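PDB 4L8J: putative efflux transporter from Bacteroides eggerthii, which probably serves as the periplasmic adaptor (membrane-fusion) subunit of an efflux pump, as HlyD-family relatives do in their transport assemblies. Local coordinates for residues 13-18 and 255-259; 17-21 and 247-251; 80-85 and 111-116. All blocks are in the same frame, centred on the assembly; numbering follows the deposited sequence.

Contact 1: 13-18 and 255-259; sequences ATVSSQ and LMNVP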
ATOM      1  N   ALA A  13     -13.030  -5.609  19.642  1.00 32.97           N
ATOM      2  CA  ALA A  13     -11.825  -4.803  19.473  1.00 32.77           C
ATOM      3  C   ALA A  13     -12.208  -3.369  19.568  1.00 35.38           C
ATOM      4  O   ALA A  13     -13.382  -3.024  19.353  1.00 35.25           O
ATOM      5  CB  ALA A  13     -11.170  -5.088  18.126  1.00 33.67           C
ATOM      6  N   THR A  14     -11.226  -2.519  19.884  1.00 31.43           N
ATOM      7  CA  THR A  14     -11.393  -1.076  19.954  0.50 30.56           C
ATOM      8  C   THR A  14     -11.066  -0.493  18.574  1.00 33.88           C
ATOM      9  O   THR A  14     -10.076  -0.910  17.985  1.00 32.40           O
ATOM     10  CB  THR A  14     -10.450  -0.531  21.040  0.50 33.93           C
ATOM     11  OG1 THR A  14     -10.542  -1.365  22.202  0.50 34.34           O
ATOM     12  CG2 THR A  14     -10.718   0.927  21.382  0.50 27.93           C
ATOM     13  N   VAL A  15     -11.859   0.459  18.081  1.00 32.22           N
ATOM     14  CA  VAL A  15     -11.601   1.158  16.802  1.00 31.13           C
ATOM     15  C   VAL A  15     -10.332   2.030  17.036  1.00 35.34           C
ATOM     16  O   VAL A  15     -10.255   2.728  18.051  1.00 33.16           O
ATOM     17  CB  VAL A  15     -12.825   2.002  16.360  1.00 32.75           C
ATOM     18  CG1 VAL A  15     -12.524   2.810  15.092  1.00 32.80           C
ATOM     19  CG2 VAL A  15     -14.055   1.119  16.148  1.00 32.04           C
ATOM     20  N   SER A  16      -9.345   1.946  16.138  1.00 32.04           N
ATOM     21  CA  SER A  16      -8.109   2.715  16.285  1.00 32.32           C
ATOM     22  C   SER A  16      -7.881   3.610  15.056  1.00 34.38           C
ATOM     23  O   SER A  16      -8.283   3.278  13.936  1.00 31.95           O
ATOM     24  CB  SER A  16      -6.914   1.791  16.540  1.00 35.31           C
ATOM     25  OG  SER A  16      -6.622   0.953  15.428  1.00 46.05           O
ATOM     26  N   SER A  17      -7.306   4.788  15.298  1.00 31.28           N
ATOM     27  CA  SER A  17      -6.965   5.736  14.247  1.00 31.59           C
ATOM     28  C   SER A  17      -5.776   5.153  13.481  1.00 33.14           C
ATOM     29  O   SER A  17      -4.841   4.664  14.105  1.00 32.85           O
ATOM     30  CB  SER A  17      -6.625   7.091  14.856  1.00 35.03           C
ATOM     31  OG  SER A  17      -6.343   8.012  13.820  1.00 47.11           O
ATOM     32  N   GLN A  18      -5.832   5.137  12.154  1.00 28.78           N
ATOM     33  CA  GLN A  18      -4.768   4.526  11.340  1.00 28.40           C
ATOM     34  C   GLN A  18      -3.333   4.920  11.747  1.00 32.51           C
ATOM     35  O   GLN A  18      -2.476   4.044  11.907  1.00 32.19           O
ATOM     36  CB  GLN A  18      -4.986   4.888   9.858  1.00 28.95           C
ATOM     37  CG  GLN A  18      -3.872   4.418   8.939  1.00 32.96           C
ATOM     38  CD  GLN A  18      -4.015   5.001   7.563  1.00 41.26           C
ATOM     39  OE1 GLN A  18      -4.494   6.131   7.369  1.00 38.53           O
ATOM     40  NE2 GLN A  18      -3.632   4.216   6.577  1.00 36.43           N
ATOM     41  N   LEU A 255      -8.634   7.799   8.650  1.00 35.43           N
ATOM     42  CA  LEU A 255      -9.120   6.446   8.460  1.00 33.52           C
ATOM     43  C   LEU A 255      -9.017   5.676   9.774  1.00 35.35           C
ATOM     44  O   LEU A 255      -8.054   5.875  10.511  1.00 33.20           O
ATOM     45  CB  LEU A 255      -8.361   5.716   7.345  1.00 32.48           C
ATOM     46  CG  LEU A 255      -8.343   6.384   5.951  1.00 36.55           C
ATOM     47  CD1 LEU A 255      -7.675   5.499   4.981  1.00 36.19           C
ATOM     48  CD2 LEU A 255      -9.742   6.709   5.455  1.00 37.06           C
HETATM   49  N   MSE A 256     -10.008   4.783  10.041  1.00 30.25           N
HETATM   50  CA  MSE A 256     -10.069   3.935  11.242  1.00 29.37           C
HETATM   51  C   MSE A 256      -9.754   2.512  10.877  1.00 33.34           C
HETATM   52  O   MSE A 256     -10.112   2.068   9.775  1.00 33.48           O
HETATM   53  CB  MSE A 256     -11.474   3.975  11.898  1.00 31.22           C
HETATM   54  CG  MSE A 256     -11.995   5.370  12.239  1.00 38.15           C
HETATM   55 SE   MSE A 256     -10.971   6.141  13.702  0.75 45.42          SE
HETATM   56  CE  MSE A 256     -10.486   7.880  12.803  1.00 42.20           C
ATOM     57  N   ASN A 257      -9.091   1.790  11.782  1.00 30.84           N
ATOM     58  CA  ASN A 257      -8.834   0.368  11.624  1.00 31.41           C
ATOM     59  C   ASN A 257      -9.903  -0.445  12.306  1.00 35.22           C
ATOM     60  O   ASN A 257     -10.205  -0.204  13.494  1.00 31.03           O
ATOM     61  CB  ASN A 257      -7.512  -0.073  12.269  1.00 36.21           C
ATOM     62  CG  ASN A 257      -6.256   0.478  11.688  1.00 55.34           C
ATOM     63  OD1 ASN A 257      -6.006   0.340  10.496  1.00 40.97           O
ATOM     64  ND2 ASN A 257      -5.362   0.945  12.571  1.00 47.82           N
ATOM     65  N   VAL A 258     -10.390  -1.473  11.600  1.00 31.84           N
ATOM     66  CA  VAL A 258     -11.245  -2.504  12.178  1.00 32.16           C
ATOM     67  C   VAL A 258     -10.844  -3.841  11.568  1.00 31.82           C
ATOM     68  O   VAL A 258     -10.587  -3.871  10.362  1.00 31.23           O
ATOM     69  CB  VAL A 258     -12.790  -2.295  12.075  1.00 38.00           C
ATOM     70  CG1 VAL A 258     -13.249  -1.030  12.780  1.00 38.81           C
ATOM     71  CG2 VAL A 258     -13.301  -2.356  10.641  1.00 37.53           C
ATOM     72  N   PRO A 259     -10.879  -4.973  12.308  1.00 27.95           N
ATOM     73  CA  PRO A 259     -10.624  -6.271  11.655  1.00 28.02           C
ATOM     74  C   PRO A 259     -11.667  -6.555  10.572  1.00 33.69           C
ATOM     75  O   PRO A 259     -12.820  -6.104  10.662  1.00 33.77           O
ATOM     76  CB  PRO A 259     -10.767  -7.276  12.811  1.00 29.94           C
ATOM     77  CG  PRO A 259     -10.383  -6.471  14.041  1.00 33.19           C
ATOM     78  CD  PRO A 259     -11.092  -5.146  13.756  1.00 28.63           C
TER
HETATM   79  O   HOH W   1      -9.913  -2.142  15.724  1.00 48.34           O
HETATM   80  O   HOH W   2      -5.774   8.180   8.623  1.00 39.39           O
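Val15 and Met256, a selenomethionine here, form the tight side of this contact. CG1 of Val15 lies 3.6 Å from CB of Met256, the two side chains crossing at about a right angle, and CG2 of Val15 meets CG1 of Val258 more loosely. CG1 of Val15 stands anti to the backbone N (chi1 176°), which sets that methyl against the selenomethionine while the other branch reaches Val258; a beta-branched residue suits a place with two buried neighbours. The backbones are joined by Asn257 N to Ser16 O, 2.7 Å and nearly straight at 171°, and by Gln18 N to Leu255 O at 2.9 Å. Beside the first of these, Asn257 ND2 gives a hydrogen to Ser16 OG at 3.1 Å, with the hydroxyl in the amide plane. Replacing Asn257 by an alanine would probably leave Ser16 OG without this donor and free its hydroxyl to turn. The looser, wetter places are beside residues 14-15, where a water joins Thr14 O to Asn257 O, and at Gln18, where another links OE1 to Leu255 N. Leu304 of the second subunit packs on Val258. Within the chain this is a short antiparallel pairing of two strands, which the second subunit extends; it brings the N-terminal strand alongside the segment entering the C-terminal region, consistent with the membrane-proximal domain of HlyD-family adaptors.

Contact 2: 17-21 and 247-251; sequences SQSVI and IAPFI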
ATOM      1  N   SER A  17      -7.306   4.788  15.298  1.00 31.28           N
ATOM      2  CA  SER A  17      -6.965   5.736  14.247  1.00 31.59           C
ATOM      3  C   SER A  17      -5.776   5.153  13.481  1.00 33.14           C
ATOM      4  O   SER A  17      -4.841   4.664  14.105  1.00 32.85           O
ATOM      5  CB  SER A  17      -6.625   7.091  14.856  1.00 35.03           C
ATOM      6  OG  SER A  17      -6.343   8.012  13.820  1.00 47.11           O
ATOM      7  N   GLN A  18      -5.832   5.137  12.154  1.00 28.78           N
ATOM      8  CA  GLN A  18      -4.768   4.526  11.340  1.00 28.40           C
ATOM      9  C   GLN A  18      -3.333   4.920  11.747  1.00 32.51           C
ATOM     10  O   GLN A  18      -2.476   4.044  11.907  1.00 32.19           O
ATOM     11  CB  GLN A  18      -4.986   4.888   9.858  1.00 28.95           C
ATOM     12  CG  GLN A  18      -3.872   4.418   8.939  1.00 32.96           C
ATOM     13  CD  GLN A  18      -4.015   5.001   7.563  1.00 41.26           C
ATOM     14  OE1 GLN A  18      -4.494   6.131   7.369  1.00 38.53           O
ATOM     15  NE2 GLN A  18      -3.632   4.216   6.577  1.00 36.43           N
ATOM     16  N   SER A  19      -3.072   6.223  11.907  1.00 27.98           N
ATOM     17  CA  SER A  19      -1.703   6.693  12.108  1.00 27.85           C
ATOM     18  C   SER A  19      -1.301   6.980  13.563  1.00 32.06           C
ATOM     19  O   SER A  19      -0.202   7.508  13.778  1.00 33.17           O
ATOM     20  CB  SER A  19      -1.476   7.959  11.276  1.00 27.30           C
ATOM     21  OG  SER A  19      -2.311   9.001  11.748  1.00 32.91           O
ATOM     22  N   VAL A  20      -2.179   6.709  14.528  1.00 27.48           N
ATOM     23  CA  VAL A  20      -1.868   6.928  15.941  1.00 27.96           C
ATOM     24  C   VAL A  20      -1.218   5.645  16.468  1.00 32.58           C
ATOM     25  O   VAL A  20      -1.833   4.585  16.451  1.00 32.55           O
ATOM     26  CB  VAL A  20      -3.115   7.367  16.775  1.00 31.76           C
ATOM     27  CG1 VAL A  20      -2.811   7.397  18.281  1.00 31.96           C
ATOM     28  CG2 VAL A  20      -3.613   8.734  16.318  1.00 31.66           C
ATOM     29  N   ILE A  21       0.043   5.736  16.893  1.00 29.88           N
ATOM     30  CA  ILE A  21       0.779   4.616  17.460  1.00 28.07           C
ATOM     31  C   ILE A  21       0.642   4.650  18.975  1.00 31.10           C
ATOM     32  O   ILE A  21       0.843   5.690  19.588  1.00 30.02           O
ATOM     33  CB  ILE A  21       2.267   4.614  17.023  1.00 31.29           C
ATOM     34  CG1 ILE A  21       2.446   4.747  15.485  1.00 30.35           C
ATOM     35  CG2 ILE A  21       3.047   3.393  17.629  1.00 31.99           C
ATOM     36  CD1 ILE A  21       1.818   3.631  14.617  1.00 35.65           C
ATOM     37  N   ILE A 247       1.851   9.723  14.153  1.00 28.71           N
ATOM     38  CA  ILE A 247       3.017   9.819  13.276  1.00 27.34           C
ATOM     39  C   ILE A 247       2.674  10.365  11.868  1.00 31.43           C
ATOM     40  O   ILE A 247       3.574  10.512  11.052  1.00 30.83           O
ATOM     41  CB  ILE A 247       3.802   8.492  13.174  1.00 30.09           C
ATOM     42  CG1 ILE A 247       2.959   7.359  12.535  1.00 29.37           C
ATOM     43  CG2 ILE A 247       4.413   8.096  14.543  1.00 30.93           C
ATOM     44  CD1 ILE A 247       3.880   6.201  12.083  1.00 34.81           C
ATOM     45  N   ALA A 248       1.395  10.639  11.568  1.00 29.74           N
ATOM     46  CA  ALA A 248       1.005  11.227  10.258  1.00 29.66           C
ATOM     47  C   ALA A 248      -0.125  12.233  10.467  1.00 33.18           C
ATOM     48  O   ALA A 248      -1.248  12.009  10.015  1.00 31.72           O
ATOM     49  CB  ALA A 248       0.584  10.137   9.274  1.00 30.26           C
ATOM     50  N   PRO A 249       0.130  13.327  11.214  1.00 34.06           N
ATOM     51  CA  PRO A 249      -0.961  14.280  11.514  1.00 35.08           C
ATOM     52  C   PRO A 249      -1.486  15.026  10.281  1.00 38.54           C
ATOM     53  O   PRO A 249      -2.629  15.465  10.285  1.00 41.47           O
ATOM     54  CB  PRO A 249      -0.320  15.249  12.527  1.00 37.20           C
ATOM     55  CG  PRO A 249       1.164  15.210  12.200  1.00 41.74           C
ATOM     56  CD  PRO A 249       1.412  13.754  11.835  1.00 36.77           C
ATOM     57  N   PHE A 250      -0.690  15.099   9.228  1.00 33.28           N
ATOM     58  CA  PHE A 250      -0.978  15.760   7.959  1.00 33.53           C
ATOM     59  C   PHE A 250      -2.139  15.111   7.186  1.00 39.92           C
ATOM     60  O   PHE A 250      -2.666  15.760   6.274  1.00 40.40           O
ATOM     61  CB  PHE A 250       0.275  15.754   7.062  1.00 35.16           C
ATOM     62  CG  PHE A 250       0.977  14.415   6.929  1.00 35.96           C
ATOM     63  CD1 PHE A 250       0.577  13.488   5.966  1.00 37.98           C
ATOM     64  CD2 PHE A 250       2.045  14.083   7.761  1.00 35.88           C
ATOM     65  CE1 PHE A 250       1.211  12.246   5.863  1.00 37.66           C
ATOM     66  CE2 PHE A 250       2.707  12.856   7.626  1.00 37.59           C
ATOM     67  CZ  PHE A 250       2.280  11.940   6.692  1.00 35.74           C
ATOM     68  N   ILE A 251      -2.504  13.828   7.494  1.00 36.21           N
ATOM     69  CA  ILE A 251      -3.567  13.100   6.766  1.00 36.37           C
ATOM     70  C   ILE A 251      -4.863  13.897   6.854  1.00 42.13           C
ATOM     71  O   ILE A 251      -5.276  14.258   7.951  1.00 40.46           O
ATOM     72  CB  ILE A 251      -3.741  11.636   7.248  1.00 38.76           C
ATOM     73  CG1 ILE A 251      -2.555  10.774   6.770  1.00 37.99           C
ATOM     74  CG2 ILE A 251      -5.113  11.020   6.785  1.00 40.04           C
ATOM     75  CD1 ILE A 251      -2.567   9.346   7.410  1.00 37.97           C
TER
HETATM   76  O   HOH W   3      -3.730  11.585  11.375  1.00 41.63           O
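At one end of the six-stranded antiparallel barrel, where strand 20-29 begins and strand 238-246 has just ended, two type I turns meet, Ser17 to Val20 and Ala248 to Ile251. The one direct hydrogen bond between the two segments runs from Ile247 N, just before the second turn, to Ser19 O at 3.0 Å, with the donor tilted 21° from the carbonyl plane. Next to it CB of Ser19 packs against CB of Ala248 at 3.6 Å, an approach that small side chains allow. Ser19 holds OG between its backbone N and carbonyl carbon (chi1 65°), where the hydroxyl hydrogen-bonds OD1 of Asp246 and takes a hydrogen from a water 3.0 Å from OG. The same water donates to Ala248 O, while Asp246 OD1 also accepts a hydrogen bond from Ala248 N, so carboxylate and water together tie serine to turn. Farther into strand 20-29, CG1 of Ile21 lies 4.0 Å from CD1 of Ile247, and both side chains also touch Leu178 of helix 176-180. On the other flank the side chains of Ile251 and Gln18 cross at about a right angle, CD1 of Ile251 coming 3.7 Å from OE1 of Gln18. Since Ile21 also bonds through its backbone to Ser245, the contact prolongs strand pairing at the rim of the closed antiparallel barrel, where its first and last strands, 20-29 and 238-246, lie side by side.

Contact 3: 80-85 and 111-116; sequences AYETAA and NYQKAK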
ATOM      1  N   ALA A  80      18.442  50.032  72.263  1.00 45.88           N
ATOM      2  CA  ALA A  80      19.832  50.422  71.974  1.00 45.45           C
ATOM      3  C   ALA A  80      19.981  50.958  70.539  1.00 47.75           C
ATOM      4  O   ALA A  80      20.682  51.942  70.335  1.00 47.45           O
ATOM      5  CB  ALA A  80      20.779  49.257  72.212  1.00 45.59           C
ATOM      6  N   TYR A  81      19.266  50.363  69.565  1.00 45.09           N
ATOM      7  CA  TYR A  81      19.280  50.816  68.174  1.00 43.53           C
ATOM      8  C   TYR A  81      18.627  52.176  68.058  1.00 45.41           C
ATOM      9  O   TYR A  81      19.167  53.036  67.385  1.00 44.64           O
ATOM     10  CB  TYR A  81      18.576  49.810  67.232  1.00 44.79           C
ATOM     11  CG  TYR A  81      18.370  50.361  65.839  1.00 46.76           C
ATOM     12  CD1 TYR A  81      19.411  50.376  64.913  1.00 47.36           C
ATOM     13  CD2 TYR A  81      17.156  50.933  65.465  1.00 48.68           C
ATOM     14  CE1 TYR A  81      19.247  50.934  63.648  1.00 46.65           C
ATOM     15  CE2 TYR A  81      16.979  51.493  64.201  1.00 49.75           C
ATOM     16  CZ  TYR A  81      18.030  51.490  63.294  1.00 58.03           C
ATOM     17  OH  TYR A  81      17.862  52.020  62.039  1.00 64.34           O
ATOM     18  N   GLU A  82      17.451  52.362  68.678  1.00 43.57           N
ATOM     19  CA  GLU A  82      16.715  53.623  68.630  1.00 43.70           C
ATOM     20  C   GLU A  82      17.517  54.784  69.235  1.00 48.16           C
ATOM     21  O   GLU A  82      17.490  55.880  68.666  1.00 47.59           O
ATOM     22  CB  GLU A  82      15.372  53.484  69.332  1.00 46.27           C
ATOM     23  CG  GLU A  82      14.378  52.730  68.466  1.00 55.27           C
ATOM     24  CD  GLU A  82      13.103  52.289  69.153  1.00 71.07           C
ATOM     25  OE1 GLU A  82      12.870  52.689  70.317  1.00 59.69           O
ATOM     26  OE2 GLU A  82      12.329  51.546  68.508  1.00 65.37           O
ATOM     27  N   THR A  83      18.230  54.548  70.367  1.00 44.13           N
ATOM     28  CA  THR A  83      19.090  55.563  71.005  1.00 43.31           C
ATOM     29  C   THR A  83      20.289  55.869  70.091  1.00 45.88           C
ATOM     30  O   THR A  83      20.610  57.041  69.900  1.00 46.74           O
ATOM     31  CB  THR A  83      19.571  55.097  72.400  1.00 49.77           C
ATOM     32  OG1 THR A  83      18.449  54.813  73.219  1.00 49.58           O
ATOM     33  CG2 THR A  83      20.446  56.135  73.108  1.00 48.64           C
ATOM     34  N   ALA A  84      20.951  54.835  69.528  1.00 41.14           N
ATOM     35  CA  ALA A  84      22.112  55.059  68.647  1.00 39.74           C
ATOM     36  C   ALA A  84      21.704  55.794  67.379  1.00 44.68           C
ATOM     37  O   ALA A  84      22.438  56.672  66.932  1.00 45.21           O
ATOM     38  CB  ALA A  84      22.788  53.745  68.296  1.00 39.53           C
ATOM     39  N   ALA A  85      20.525  55.468  66.816  1.00 41.07           N
ATOM     40  CA  ALA A  85      20.025  56.129  65.606  1.00 41.22           C
ATOM     41  C   ALA A  85      19.737  57.629  65.869  1.00 44.81           C
ATOM     42  O   ALA A  85      20.104  58.473  65.056  1.00 42.72           O
ATOM     43  CB  ALA A  85      18.767  55.412  65.092  1.00 41.98           C
ATOM     44  N   ASN A 111      29.161  53.177  66.479  1.00 38.16           N
ATOM     45  CA  ASN A 111      28.217  52.710  67.504  1.00 38.92           C
ATOM     46  C   ASN A 111      26.846  52.368  66.913  1.00 43.07           C
ATOM     47  O   ASN A 111      26.207  51.402  67.338  1.00 43.30           O
ATOM     48  CB  ASN A 111      28.046  53.763  68.596  1.00 41.49           C
ATOM     49  CG  ASN A 111      29.187  53.855  69.591  1.00 66.84           C
ATOM     50  OD1 ASN A 111      30.099  53.018  69.619  1.00 65.04           O
ATOM     51  ND2 ASN A 111      29.136  54.866  70.470  1.00 54.70           N
ATOM     52  N   TYR A 112      26.399  53.159  65.931  1.00 38.90           N
ATOM     53  CA  TYR A 112      25.126  52.948  65.249  1.00 37.41           C
ATOM     54  C   TYR A 112      25.154  51.632  64.465  1.00 39.92           C
ATOM     55  O   TYR A 112      24.202  50.864  64.561  1.00 39.67           O
ATOM     56  CB  TYR A 112      24.818  54.138  64.326  1.00 38.76           C
ATOM     57  CG  TYR A 112      23.670  53.889  63.376  1.00 41.15           C
ATOM     58  CD1 TYR A 112      22.349  53.951  63.816  1.00 43.58           C
ATOM     59  CD2 TYR A 112      23.903  53.520  62.054  1.00 40.97           C
ATOM     60  CE1 TYR A 112      21.287  53.670  62.957  1.00 44.21           C
ATOM     61  CE2 TYR A 112      22.852  53.230  61.190  1.00 41.97           C
ATOM     62  CZ  TYR A 112      21.544  53.333  61.638  1.00 52.24           C
ATOM     63  OH  TYR A 112      20.507  53.053  60.781  1.00 61.15           O
ATOM     64  N   GLN A 113      26.228  51.367  63.689  1.00 34.14           N
ATOM     65  CA  GLN A 113      26.325  50.122  62.924  1.00 33.33           C
ATOM     66  C   GLN A 113      26.355  48.906  63.867  1.00 38.44           C
ATOM     67  O   GLN A 113      25.710  47.909  63.575  1.00 37.14           O
ATOM     68  CB  GLN A 113      27.540  50.123  61.979  1.00 34.77           C
ATOM     69  CG  GLN A 113      27.532  51.304  60.965  1.00 52.62           C
ATOM     70  CD  GLN A 113      26.561  51.237  59.783  1.00 62.68           C
ATOM     71  OE1 GLN A 113      25.628  50.417  59.714  1.00 48.78           O
ATOM     72  NE2 GLN A 113      26.768  52.122  58.814  1.00 49.66           N
ATOM     73  N   LYS A 114      27.066  49.010  65.009  1.00 37.74           N
ATOM     74  CA  LYS A 114      27.128  47.962  66.034  1.00 38.35           C
ATOM     75  C   LYS A 114      25.721  47.678  66.552  1.00 40.95           C
ATOM     76  O   LYS A 114      25.302  46.531  66.539  1.00 41.11           O
ATOM     77  CB  LYS A 114      28.077  48.379  67.185  1.00 40.92           C
ATOM     78  CG  LYS A 114      29.554  48.245  66.802  1.00 57.48           C
ATOM     79  CD  LYS A 114      30.473  49.192  67.595  1.00 70.47           C
ATOM     80  CE  LYS A 114      31.916  49.178  67.120  1.00 78.53           C
ATOM     81  NZ  LYS A 114      32.074  49.652  65.711  1.00 80.95           N
ATOM     82  N   ALA A 115      24.975  48.735  66.945  1.00 37.83           N
ATOM     83  CA  ALA A 115      23.597  48.647  67.434  1.00 38.17           C
ATOM     84  C   ALA A 115      22.658  48.082  66.354  1.00 41.04           C
ATOM     85  O   ALA A 115      21.827  47.238  66.661  1.00 40.85           O
ATOM     86  CB  ALA A 115      23.116  50.010  67.888  1.00 39.02           C
ATOM     87  N   LYS A 116      22.824  48.526  65.091  1.00 36.47           N
ATOM     88  CA  LYS A 116      22.052  48.067  63.937  1.00 35.44           C
ATOM     89  C   LYS A 116      22.256  46.564  63.717  1.00 40.60           C
ATOM     90  O   LYS A 116      21.272  45.840  63.580  1.00 40.71           O
ATOM     91  CB  LYS A 116      22.436  48.862  62.665  1.00 35.54           C
ATOM     92  CG  LYS A 116      21.564  48.534  61.465  1.00 44.79           C
ATOM     93  CD  LYS A 116      21.807  49.464  60.288  1.00 54.42           C
ATOM     94  CE  LYS A 116      20.721  49.326  59.253  1.00 70.77           C
ATOM     95  NZ  LYS A 116      19.381  49.701  59.790  1.00 89.41           N
TER
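Tyr81 OH and Tyr112 OH share a hydrogen bond of 3.1 Å, in which either hydroxyl could be the donor. Lys116 brings NZ to 3.6 Å from Tyr81 OH, close enough for its charge probably to be felt by the phenol, and the ammonium has a weak bond to a glycerol. The two rings run side by side and point the same way, with CE1 of Tyr81 only 3.5 Å from CE1 of Tyr112; their planes are 42° apart, so the pair is oblique. Both tyrosines carry CG anti to the backbone N (chi1 170° for Tyr81 and 168° for Tyr112), a matching choice that sends both rings out to the same side of the helix pair, where the hydroxyls meet. Here helices 68-95 and 102-127 form the antiparallel alpha-helical hairpin of HlyD-family adaptors, a two-helix coiled coil in many relatives, and the axes of the two short segments come within 8.6 Å. Alanine makes so close an approach possible: CB of Ala84 meets CB of Ala115 at 3.8 Å. Ala85 places CB 3.7 Å from CE1 of Tyr112, a small residue leaving room for the ring. The aliphatic part of Lys116 lies beside the Tyr81 ring, a use that suits a long side chain with a charged end. Tyr119, farther along helix 102-127, also brings its ring to meet that of Tyr81.

From the N terminus, strand 8-17 leads into contact 1, and the turn after it into contact 2, so both start from overlapping residues, Ser17 and Gln18 belonging to both. Contact 3 closes first, at 111-116; contact 2 follows at 247-251 and contact 1 at 255-259, so the loops nest one within another. Contacts 1 and 2 have centres 12 Å apart, whereas contact 3, a local closure, lies about 80 Å from contact 1, centre to centre. Contact 2 ties the start of barrel strand 20-29 to the loop after strand 238-246, contact 1 pairs strand 8-17 with strand 256-259, and contact 3 joins helices 68-95 and 102-127 on the opposite side of the chain's centre.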